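Local coordinates for putative trimethylamine methyltransferase (Rhizobium meliloti, PDB 4YYC), which probably acts as a methyltransferase of the trimethylamine methyltransferase family, although its own substrate is not established, at residues Asp85-Ala90 against Thr304-Lys309. Sequence-based numbering, arbitrary orientation. Where two conformers were deposited one is given.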
loop_
_atom_site.group_PDB
_atom_site.type_symbol
_atom_site.label_atom_id
_atom_site.label_comp_id
_atom_site.label_asym_id
_atom_site.label_seq_id
_atom_site.Cartn_x
_atom_site.Cartn_y
_atom_site.Cartn_z
ATOM N N ASP A 85 -3.753 -18.777 -40.605
ATOM C CA ASP A 85 -2.889 -18.657 -41.762
ATOM C C ASP A 85 -1.683 -17.803 -41.470
ATOM O O ASP A 85 -0.592 -18.129 -41.922
ATOM C CB ASP A 85 -3.609 -18.098 -42.986
ATOM C CG ASP A 85 -4.565 -19.073 -43.605
ATOM O OD1 ASP A 85 -4.646 -20.257 -43.191
ATOM O OD2 ASP A 85 -5.255 -18.682 -44.582
ATOM N N LEU A 86 -1.863 -16.734 -40.705
ATOM C CA LEU A 86 -0.724 -15.882 -40.348
ATOM C C LEU A 86 0.312 -16.638 -39.526
ATOM O O LEU A 86 1.511 -16.504 -39.741
ATOM C CB LEU A 86 -1.191 -14.622 -39.640
ATOM C CG LEU A 86 -1.870 -13.614 -40.536
ATOM C CD1 LEU A 86 -2.673 -12.600 -39.734
ATOM C CD2 LEU A 86 -0.849 -12.915 -41.417
ATOM N N TRP A 87 -0.169 -17.461 -38.596
ATOM C CA TRP A 87 0.706 -18.239 -37.726
ATOM C C TRP A 87 1.442 -19.323 -38.513
ATOM O O TRP A 87 2.637 -19.516 -38.306
ATOM C CB TRP A 87 -0.060 -18.817 -36.509
ATOM C CG TRP A 87 -0.193 -17.815 -35.403
ATOM C CD1 TRP A 87 -1.341 -17.286 -34.880
ATOM C CD2 TRP A 87 0.892 -17.166 -34.720
ATOM N NE1 TRP A 87 -1.035 -16.395 -33.886
ATOM C CE2 TRP A 87 0.329 -16.272 -33.791
ATOM C CE3 TRP A 87 2.295 -17.249 -34.820
ATOM C CZ2 TRP A 87 1.124 -15.492 -32.950
ATOM C CZ3 TRP A 87 3.071 -16.466 -33.989
ATOM C CH2 TRP A 87 2.470 -15.589 -33.077
ATOM N N LYS A 88 0.744 -20.001 -39.426
ATOM C CA LYS A 88 1.396 -21.035 -40.216
ATOM C C LYS A 88 2.506 -20.395 -41.041
ATOM O O LYS A 88 3.602 -20.932 -41.133
ATOM C CB LYS A 88 0.437 -21.778 -41.125
ATOM C CG LYS A 88 1.165 -22.860 -41.918
ATOM N N ALA A 89 2.222 -19.240 -41.626
ATOM C CA ALA A 89 3.206 -18.538 -42.461
ATOM C C ALA A 89 4.424 -18.084 -41.679
ATOM O O ALA A 89 5.519 -18.051 -42.236
ATOM C CB ALA A 89 2.567 -17.344 -43.142
ATOM N N ALA A 90 4.221 -17.711 -40.418
ATOM C CA ALA A 90 5.286 -17.296 -39.527
ATOM C C ALA A 90 6.121 -18.473 -39.018
ATOM O O ALA A 90 7.146 -18.245 -38.374
ATOM C CB ALA A 90 4.752 -16.496 -38.358
ATOM N N THR A 304 0.004 -9.268 -33.001
ATOM C CA THR A 304 -0.143 -7.889 -33.514
ATOM C C THR A 304 0.943 -7.548 -34.562
ATOM O O THR A 304 0.676 -6.828 -35.520
ATOM C CB THR A 304 -0.145 -6.824 -32.399
ATOM O OG1 THR A 304 1.162 -6.760 -31.801
ATOM C CG2 THR A 304 -1.265 -7.092 -31.367
ATOM N N GLN A 305 2.133 -8.133 -34.388
ATOM C CA GLN A 305 3.254 -7.847 -35.283
ATOM C C GLN A 305 3.097 -8.602 -36.587
ATOM O O GLN A 305 3.653 -8.185 -37.602
ATOM C CB GLN A 305 4.608 -8.164 -34.617
ATOM C CG GLN A 305 4.849 -7.477 -33.272
ATOM C CD GLN A 305 4.762 -5.993 -33.393
ATOM O OE1 GLN A 305 5.642 -5.359 -34.041
ATOM N NE2 GLN A 305 3.706 -5.396 -32.824
ATOM N N LEU A 306 2.346 -9.709 -36.562
ATOM C CA LEU A 306 1.996 -10.411 -37.799
ATOM C C LEU A 306 1.047 -9.620 -38.668
ATOM O O LEU A 306 1.024 -9.789 -39.913
ATOM C CB LEU A 306 1.471 -11.816 -37.529
ATOM C CG LEU A 306 2.427 -12.790 -36.836
ATOM C CD1 LEU A 306 1.686 -14.083 -36.596
ATOM C CD2 LEU A 306 3.672 -13.021 -37.629
ATOM N N ILE A 307 0.216 -8.805 -38.042
ATOM C CA ILE A 307 -0.664 -7.892 -38.759
ATOM C C ILE A 307 0.125 -6.695 -39.265
ATOM O O ILE A 307 0.023 -6.406 -40.454
ATOM C CB ILE A 307 -1.850 -7.455 -37.893
ATOM C CG1 ILE A 307 -2.720 -8.678 -37.535
ATOM C CG2 ILE A 307 -2.660 -6.342 -38.569
ATOM C CD1 ILE A 307 -3.545 -9.240 -38.679
ATOM N N ARG A 308 0.882 -6.000 -38.405
ATOM C CA ARG A 308 1.768 -4.903 -38.835
ATOM C C ARG A 308 2.976 -4.817 -37.939
ATOM O O ARG A 308 2.866 -4.611 -36.715
ATOM C CB ARG A 308 1.054 -3.567 -38.806
ATOM C CG ARG A 308 0.116 -3.334 -39.952
ATOM C CD ARG A 308 0.729 -3.561 -41.319
ATOM N NE ARG A 308 -0.284 -3.285 -42.316
ATOM C CZ ARG A 308 -1.109 -4.166 -42.862
ATOM N NH1 ARG A 308 -1.071 -5.442 -42.540
ATOM N NH2 ARG A 308 -1.963 -3.756 -43.778
ATOM N N LYS A 309 4.156 -5.002 -38.513
ATOM C CA LYS A 309 5.389 -4.826 -37.778
ATOM C C LYS A 309 5.421 -3.410 -37.234
ATOM O O LYS A 309 5.130 -2.450 -37.956
ATOM C CB LYS A 309 6.586 -5.061 -38.696
ATOM C CG LYS A 309 6.841 -6.522 -38.988
ATOM C CD LYS A 309 7.962 -6.722 -39.998
ATOM C CE LYS A 309 8.042 -8.197 -40.373
ATOM N NZ LYS A 309 9.252 -8.476 -41.175
#
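Gln305 OE1, one residue ahead of the Leu306 that meets Trp87, is held twice, by the hydroxyl of Thr112 in a separate loop and by the backbone N of Gly310. The other half of the amide is committed too: Gln305 NE2 gives a bond of 3.1 Å to Thr304 OG1, which lies close to the amide plane, and a second to the carbonyl of Ala311, just past the helix end; a flipped amide would probably lose these bonds, since N and O would swap places. Leu306, the next residue, points toward residues 85-90. Its CD1 sits over the centre of the six-membered ring of Trp87, a CH-pi contact 3.5 Å from the centroid and only 6° off the ring normal, with all six ring carbons nearly equidistant. Trp87 starts out pointing away from this neighbour; with CG anti to its carbonyl carbon (chi1 -83°), the indole swings back under the methyl. Helix 286-307 is the crossover between parallel strands 269-277 and 313-322 of the TIM barrel, and helix 81-90 packs against its C-terminal end from outside. The second branch of Leu306, CD2, rests on Ala90 CB at 3.7 Å, so the leucine straddles successive turns of the helix. Phe77 and Phe101 each pack edge-to-face with Trp87, and Leu109 touches both Trp87 and Leu306. With an alanine at Trp87, Leu306 CD1 is likely to lose its aromatic floor and the two phenylalanines their ring partner. On the other flank Leu86 CD1 meets Ile307 CD1 at 3.6 Å, the two side chains crossing at about a right angle.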